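Side-chain contacts in charybdin (Charybdis maritima, PDB 2B7U), which belongs to the ribosome-inactivating proteins of plants and has the mixed alpha-beta fold of that family: residues L14-E17 with R18-G21; K29-R32 with R33-T37; Q223-G227 with K228-T232. One frame throughout, in Å; residues are numbered along the deposited sequence. Where two conformers were deposited one is given.

Contact 1: residues L14-E17 with R18-G21; sequences LDIE and RLTG
A type I beta turn from Ile16 to Leu19 takes the chain off the end of strand 7-15, and the side chains of Arg18 and Leu19 fold back from it over the last strand residues. The turn is closed by Leu19 N on Ile16 O, at 3.2 Å and 157° at the hydrogen, with the donor standing above the carbonyl plane. Overlapping its start, Asp15 makes an Asx turn: its OD1 accepts from Glu17 N at 2.9 Å, met from above the carboxylate plane. In Arg18 the bend at chi2 (-50°) helps turn the chain back along the strand end, where NH1 meets the carbonyl of Asp15. That Arg18 NH1 to Asp15 O bond is short, 2.7 Å, yet weak, because the angle at hydrogen is only 120°. Leu14 CD1 lies at the edge of the same guanidinium, near its plane and 3.6 Å from Arg18 NH1. The other methyl of Leu14, CD2, meets Leu19 CD2 at 4.1 Å, the two side chains crossing at about a right angle. Leu19 CB rests 3.2 Å from Ile16 O. Lys135 NZ binds the carbonyls of Glu17 and Leu19 from helix 135-147, whose Leu138 touches both Ile16 and Leu19. Thr20 then takes the N-cap position of helix 21-35, so overlapping Asx and beta turns run into the cap in a tight strand-to-helix connection.

Contact 2: residues K29-R32 with R33-T37; sequences KNLR and RSLAT
Leu35 lies against Leu31 one helical turn earlier, near the C-terminal end of helix 21-35. Leu35 CB starts 3.5 Å from Leu31 O. With chi1 at -68°, CG stands anti to the carbonyl carbon and swings back over the preceding turn, which puts Leu35 CG 3.2 Å from Leu31 O. At the tip, Leu35 CD1 reaches Leu31 CG at 3.8 Å and also touches Leu31 CD1. Leu31 meets it by a different torsion: its CG is anti to the backbone N (chi1 178°), which carries the branch toward the later turn, and the two leucines cross obliquely. Leu31 O is thus flanked by the aliphatic chain of Leu35 while it accepts from Leu35 N at 3.0 Å. The regular i to i+4 pattern also joins Arg33 N to Lys29 O and Ser34 N to Asn30 O. It frays at the last turn, where Arg32 O receives two weak bonds, one from Leu35 N at 3.3 Å and one from Ala36 N at 3.2 Å. Ala36 is the residue at which the backbone leaves helical angles. Ser34 keeps its hydroxyl close to the helix, Ser34 OG lying 3.2 Å from Asn30 O. Arg32 leaves the helix on another side, and its guanidinium is anchored by the carbonyls of Thr169 and Ala168 near the end of helix 151-170. The two leucines pack on the large mixed sheet, both touching Phe10 of strand 7-15 and Phe58 of strand 56-64, while Arg32 and Ala36 lean on Pro44 of strand 43-45.

Contact 3: residues Q223-G227 with K228-T232; sequences QTIYG and KIIKT
Ile225 overlaps Ile230 on one face of a short two-stranded sheet, Ile225 CD1 lying 4.1 Å from Ile230 CG1. Each isoleucine has CG1 anti to the carbonyl carbon, but their outer torsions differ: Ile225 runs on extended (chi2 176°), whereas Ile230 folds its CD1 back (chi2 -57°). Phe239 and Leu236 of helix 233-237 touch both of these buried side chains, Phe239 from the loop beyond that helix, and Ile225 also meets Phe205 of helix 202-214. On the other face Thr224 and Ile229 form a non-hydrogen-bonded pair, Thr224 OG1 lying 4.0 Å from Ile229 CG1. The strands make an antiparallel beta hairpin with a two-residue type I' turn, Tyr226 and Gly227 occupying its corners with positive phi. Gln223 and Ile230 are a hydrogen-bonded pair; the bond from Ile230 N to Gln223 O is 2.6 Å long and nearly along the C=O axis. At the turn end Ile225 and Lys228 exchange two bonds, Ile225 N reaching Lys228 O in the carbonyl plane, while Lys228 N comes to Ile225 O at 2.9 Å from above the carbonyl plane of Ile225. Ile225 O takes a second donor, a water at 2.8 Å, whose oxygen in turn accepts from Lys228 NZ at an unusually short 2.5 Å. Bends at chi3 and chi4 curl the lysine chain so that its ammonium can be tied to the hairpin through this water. Beyond the hairpin, Lys228 NZ also forms a salt bridge with the sulfonate of a bound MES molecule, probably from the crystallisation liquor. Tyr226 also approaches that molecule and stacks its ring on Trp193 of helix 192-199.

Overall arrangement
The three contacts are in series along the chain and do not touch one another. Contacts 1 and 2 are neighbours in the fold: the turn at 14-21 leads into helix 21-35, whose later part holds contact 2, their centres about 19 Å apart and their nearest atoms about 8 Å. Strand 7-15 links them a second time, ending in contact 1 while its Phe10 and Val12 pack on the helix at contact 2. Contact 3 belongs to a small hairpin much later in the chain, with its centre about 27 Å from that of contact 2 and about 34 Å from that of contact 1. The bound MES lies at this hairpin.

Contact 1: residues L14-E17 with R18-G21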
loop_
_atom_site.group_PDB
_atom_site.type_symbol
_atom_site.label_atom_id
_atom_site.label_comp_id
_atom_site.label_asym_id
_atom_site.label_seq_id
_atom_site.Cartn_x
_atom_site.Cartn_y
_atom_site.Cartn_z
ATOM N N LEU A 14 -11.173 8.807 5.824
ATOM C CA LEU A 14 -12.115 8.757 4.714
ATOM C C LEU A 14 -13.419 8.105 5.143
ATOM O O LEU A 14 -13.408 7.024 5.745
ATOM C CB LEU A 14 -11.507 7.994 3.544
ATOM C CG LEU A 14 -12.294 8.007 2.231
ATOM C CD1 LEU A 14 -12.395 9.405 1.647
ATOM C CD2 LEU A 14 -11.661 7.069 1.235
ATOM N N ASP A 15 -14.543 8.758 4.847
ATOM C CA ASP A 15 -15.833 8.095 5.016
ATOM C C ASP A 15 -16.257 7.423 3.714
ATOM O O ASP A 15 -16.269 8.048 2.664
ATOM C CB ASP A 15 -16.938 9.019 5.491
ATOM C CG ASP A 15 -18.170 8.228 5.950
ATOM O OD1 ASP A 15 -19.019 7.852 5.111
ATOM O OD2 ASP A 15 -18.277 7.900 7.158
ATOM N N ILE A 16 -16.649 6.160 3.813
ATOM C CA ILE A 16 -16.926 5.324 2.659
ATOM C C ILE A 16 -18.343 5.501 2.110
ATOM O O ILE A 16 -18.571 5.199 0.949
ATOM C CB ILE A 16 -16.672 3.814 3.003
ATOM C CG1 ILE A 16 -15.338 3.634 3.719
ATOM C CG2 ILE A 16 -16.716 2.932 1.755
ATOM C CD1 ILE A 16 -14.172 4.175 2.932
ATOM N N GLU A 17 -19.285 6.003 2.908
ATOM C CA GLU A 17 -20.697 6.014 2.488
ATOM C C GLU A 17 -20.992 6.819 1.219
ATOM O O GLU A 17 -21.689 6.327 0.323
ATOM C CB GLU A 17 -21.593 6.485 3.630
ATOM C CG GLU A 17 -23.071 6.358 3.318
ATOM C CD GLU A 17 -23.953 6.879 4.427
ATOM O OE1 GLU A 17 -23.426 7.270 5.491
ATOM O OE2 GLU A 17 -25.186 6.910 4.222
ATOM N N ARG A 18 -20.463 8.039 1.141
ATOM C CA ARG A 18 -20.696 8.935 -0.010
ATOM C C ARG A 18 -19.566 8.854 -1.057
ATOM O O ARG A 18 -19.501 9.676 -1.976
ATOM C CB ARG A 18 -20.921 10.387 0.483
ATOM C CG ARG A 18 -19.753 11.407 0.388
ATOM C CD ARG A 18 -18.443 10.901 0.967
ATOM N NE ARG A 18 -17.284 11.696 0.535
ATOM C CZ ARG A 18 -16.039 11.223 0.451
ATOM N NH1 ARG A 18 -15.785 9.955 0.744
ATOM N NH2 ARG A 18 -15.039 12.013 0.066
ATOM N N LEU A 19 -18.698 7.856 -0.914
ATOM C CA LEU A 19 -17.481 7.751 -1.717
ATOM C C LEU A 19 -17.822 7.641 -3.208
ATOM O O LEU A 19 -18.671 6.836 -3.595
ATOM C CB LEU A 19 -16.684 6.503 -1.287
ATOM C CG LEU A 19 -15.187 6.568 -0.972
ATOM C CD1 LEU A 19 -14.550 5.211 -1.258
ATOM C CD2 LEU A 19 -14.475 7.652 -1.672
ATOM N N THR A 20 -17.155 8.442 -4.037
ATOM C CA THR A 20 -17.288 8.335 -5.486
ATOM C C THR A 20 -15.911 8.120 -6.101
ATOM O O THR A 20 -14.894 8.264 -5.414
ATOM C CB THR A 20 -17.896 9.600 -6.105
ATOM O OG1 THR A 20 -16.983 10.702 -5.991
ATOM C CG2 THR A 20 -19.198 9.948 -5.422
ATOM N N GLY A 21 -15.887 7.796 -7.393
ATOM C CA GLY A 21 -14.628 7.653 -8.140
ATOM C C GLY A 21 -13.757 8.877 -7.975
ATOM O O GLY A 21 -12.549 8.770 -7.713
#

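Contact 2: residues K29-R32 with R33-T37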
loop_
_atom_site.group_PDB
_atom_site.type_symbol
_atom_site.label_atom_id
_atom_site.label_comp_id
_atom_site.label_asym_id
_atom_site.label_seq_id
_atom_site.Cartn_x
_atom_site.Cartn_y
_atom_site.Cartn_z
ATOM N N LYS A 29 -4.589 10.898 -4.204
ATOM C CA LYS A 29 -3.650 11.947 -4.635
ATOM C C LYS A 29 -3.153 12.727 -3.424
ATOM O O LYS A 29 -1.971 13.001 -3.293
ATOM C CB LYS A 29 -4.313 12.846 -5.655
ATOM C CG LYS A 29 -4.449 12.161 -7.009
ATOM C CD LYS A 29 -5.362 12.901 -7.961
ATOM C CE LYS A 29 -4.781 14.199 -8.456
ATOM N NZ LYS A 29 -5.681 14.962 -9.368
ATOM N N ASN A 30 -4.062 13.066 -2.515
ATOM C CA ASN A 30 -3.659 13.771 -1.307
ATOM C C ASN A 30 -2.760 12.929 -0.418
ATOM O O ASN A 30 -1.822 13.439 0.197
ATOM C CB ASN A 30 -4.884 14.266 -0.524
ATOM C CG ASN A 30 -5.631 15.352 -1.253
ATOM O OD1 ASN A 30 -5.069 16.041 -2.097
ATOM N ND2 ASN A 30 -6.905 15.531 -0.914
ATOM N N LEU A 31 -3.029 11.629 -0.349
ATOM C CA LEU A 31 -2.233 10.745 0.465
ATOM C C LEU A 31 -0.797 10.658 -0.075
ATOM O O LEU A 31 0.163 10.663 0.677
ATOM C CB LEU A 31 -2.882 9.372 0.522
ATOM C CG LEU A 31 -2.140 8.309 1.318
ATOM C CD1 LEU A 31 -1.797 8.792 2.731
ATOM C CD2 LEU A 31 -2.904 7.019 1.355
ATOM N N ARG A 32 -0.656 10.581 -1.389
ATOM C CA ARG A 32 0.681 10.603 -1.997
ATOM C C ARG A 32 1.482 11.855 -1.632
ATOM O O ARG A 32 2.678 11.785 -1.319
ATOM C CB ARG A 32 0.565 10.473 -3.502
ATOM C CG ARG A 32 0.115 9.137 -3.995
ATOM C CD ARG A 32 -0.265 9.192 -5.434
ATOM N NE ARG A 32 -0.702 7.914 -5.992
ATOM C CZ ARG A 32 -1.461 7.819 -7.093
ATOM N NH1 ARG A 32 -1.838 6.640 -7.545
ATOM N NH2 ARG A 32 -1.835 8.912 -7.766
ATOM N N ARG A 33 0.821 13.000 -1.675
ATOM C CA ARG A 33 1.453 14.236 -1.285
ATOM C C ARG A 33 1.860 14.217 0.194
ATOM O O ARG A 33 2.928 14.700 0.534
ATOM C CB ARG A 33 0.502 15.394 -1.564
ATOM C CG ARG A 33 1.051 16.721 -1.240
ATOM C CD ARG A 33 -0.080 17.719 -1.337
ATOM N NE ARG A 33 0.171 18.807 -2.275
ATOM C CZ ARG A 33 0.085 20.102 -1.986
ATOM N NH1 ARG A 33 0.321 20.990 -2.936
ATOM N NH2 ARG A 33 -0.234 20.523 -0.766
ATOM N N SER A 34 1.004 13.664 1.055
ATOM C CA SER A 34 1.255 13.599 2.499
ATOM C C SER A 34 2.439 12.706 2.799
ATOM O O SER A 34 3.171 12.937 3.752
ATOM C CB SER A 34 0.050 13.068 3.262
ATOM O OG SER A 34 -1.025 14.005 3.233
ATOM N N LEU A 35 2.619 11.689 1.973
ATOM C CA LEU A 35 3.692 10.717 2.183
ATOM C C LEU A 35 5.047 11.177 1.681
ATOM O O LEU A 35 6.097 10.641 2.081
ATOM C CB LEU A 35 3.334 9.396 1.501
ATOM C CG LEU A 35 2.164 8.597 2.069
ATOM C CD1 LEU A 35 1.609 7.553 1.088
ATOM C CD2 LEU A 35 2.549 7.924 3.396
ATOM N N ALA A 36 5.043 12.116 0.742
ATOM C CA ALA A 36 6.258 12.518 0.053
ATOM C C ALA A 36 7.317 13.103 0.965
ATOM O O ALA A 36 6.994 13.858 1.899
ATOM C CB ALA A 36 5.937 13.546 -0.994
ATOM N N THR A 37 8.567 12.799 0.669
ATOM C CA THR A 37 9.691 13.578 1.224
ATOM C C THR A 37 10.292 14.505 0.204
ATOM O O THR A 37 10.618 15.632 0.517
ATOM C CB THR A 37 10.824 12.692 1.791
ATOM O OG1 THR A 37 11.577 12.099 0.707
ATOM C CG2 THR A 37 10.272 11.708 2.703
#

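Contact 3: residues Q223-G227 with K228-T232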
loop_
_atom_site.group_PDB
_atom_site.type_symbol
_atom_site.label_atom_id
_atom_site.label_comp_id
_atom_site.label_asym_id
_atom_site.label_seq_id
_atom_site.Cartn_x
_atom_site.Cartn_y
_atom_site.Cartn_z
ATOM N N GLN A 223 11.710 -3.328 -19.448
ATOM C CA GLN A 223 10.770 -4.165 -18.728
ATOM C C GLN A 223 9.532 -4.345 -19.593
ATOM O O GLN A 223 9.216 -3.488 -20.405
ATOM C CB GLN A 223 10.383 -3.487 -17.425
ATOM C CG GLN A 223 11.580 -3.152 -16.557
ATOM C CD GLN A 223 12.250 -4.364 -16.000
ATOM O OE1 GLN A 223 11.601 -5.223 -15.401
ATOM N NE2 GLN A 223 13.562 -4.469 -16.206
ATOM N N THR A 224 8.832 -5.450 -19.410
ATOM C CA THR A 224 7.568 -5.655 -20.104
ATOM C C THR A 224 6.440 -5.536 -19.088
ATOM O O THR A 224 6.427 -6.246 -18.073
ATOM C CB THR A 224 7.566 -7.018 -20.796
ATOM O OG1 THR A 224 8.627 -7.057 -21.751
ATOM C CG2 THR A 224 6.250 -7.241 -21.503
ATOM N N ILE A 225 5.457 -4.686 -19.398
ATOM C CA ILE A 225 4.270 -4.461 -18.554
ATOM C C ILE A 225 3.039 -4.456 -19.454
ATOM O O ILE A 225 3.035 -3.761 -20.464
ATOM C CB ILE A 225 4.333 -3.121 -17.793
ATOM C CG1 ILE A 225 5.541 -3.110 -16.856
ATOM C CG2 ILE A 225 3.032 -2.875 -17.022
ATOM C CD1 ILE A 225 5.777 -1.798 -16.125
ATOM N N TYR A 226 2.029 -5.230 -19.074
ATOM C CA TYR A 226 0.787 -5.354 -19.861
ATOM C C TYR A 226 1.112 -5.639 -21.330
ATOM O O TYR A 226 0.470 -5.098 -22.230
ATOM C CB TYR A 226 -0.033 -4.067 -19.761
ATOM C CG TYR A 226 -1.521 -4.172 -20.058
ATOM C CD1 TYR A 226 -2.261 -3.032 -20.344
ATOM C CD2 TYR A 226 -2.186 -5.383 -20.032
ATOM C CE1 TYR A 226 -3.625 -3.101 -20.594
ATOM C CE2 TYR A 226 -3.554 -5.461 -20.292
ATOM C CZ TYR A 226 -4.264 -4.314 -20.567
ATOM O OH TYR A 226 -5.633 -4.397 -20.833
ATOM N N GLY A 227 2.098 -6.499 -21.567
ATOM C CA GLY A 227 2.466 -6.901 -22.910
ATOM C C GLY A 227 3.199 -5.864 -23.754
ATOM O O GLY A 227 3.428 -6.084 -24.951
ATOM N N LYS A 228 3.609 -4.757 -23.137
ATOM C CA LYS A 228 4.290 -3.668 -23.828
ATOM C C LYS A 228 5.696 -3.510 -23.267
ATOM O O LYS A 228 5.886 -3.631 -22.056
ATOM C CB LYS A 228 3.560 -2.361 -23.603
ATOM C CG LYS A 228 2.150 -2.316 -24.119
ATOM C CD LYS A 228 1.404 -1.050 -23.619
ATOM C CE LYS A 228 2.242 0.259 -23.647
ATOM N NZ LYS A 228 2.830 0.714 -22.310
ATOM N N ILE A 229 6.649 -3.185 -24.127
ATOM C CA ILE A 229 8.028 -2.994 -23.686
ATOM C C ILE A 229 8.235 -1.557 -23.210
ATOM O O ILE A 229 7.901 -0.594 -23.906
ATOM C CB ILE A 229 9.040 -3.438 -24.780
ATOM C CG1 ILE A 229 8.815 -4.925 -25.083
ATOM C CG2 ILE A 229 10.460 -3.192 -24.319
ATOM C CD1 ILE A 229 9.514 -5.460 -26.331
ATOM N N ILE A 230 8.777 -1.433 -22.002
ATOM C CA ILE A 230 9.051 -0.149 -21.347
ATOM C C ILE A 230 10.563 0.034 -21.351
ATOM O O ILE A 230 11.292 -0.633 -20.613
ATOM C CB ILE A 230 8.530 -0.163 -19.897
ATOM C CG1 ILE A 230 7.096 -0.709 -19.841
ATOM C CG2 ILE A 230 8.649 1.225 -19.275
ATOM C CD1 ILE A 230 6.075 0.005 -20.674
ATOM N N LYS A 231 11.026 0.936 -22.206
ATOM C CA LYS A 231 12.422 0.979 -22.606
ATOM C C LYS A 231 13.310 1.851 -21.748
ATOM O O LYS A 231 14.532 1.662 -21.750
ATOM C CB LYS A 231 12.537 1.434 -24.071
ATOM C CG LYS A 231 12.213 0.324 -25.065
ATOM C CD LYS A 231 12.784 0.619 -26.458
ATOM C CE LYS A 231 14.340 0.680 -26.511
ATOM N NZ LYS A 231 15.048 -0.585 -26.072
ATOM N N THR A 232 12.715 2.800 -21.027
ATOM C CA THR A 232 13.485 3.727 -20.200
ATOM C C THR A 232 12.897 3.912 -18.798
ATOM O O THR A 232 11.706 3.625 -18.555
ATOM C CB THR A 232 13.537 5.120 -20.850
ATOM O OG1 THR A 232 12.234 5.708 -20.781
ATOM C CG2 THR A 232 13.976 5.040 -22.309
HETATM O O HOH W 1 2.299 -1.013 -20.587
#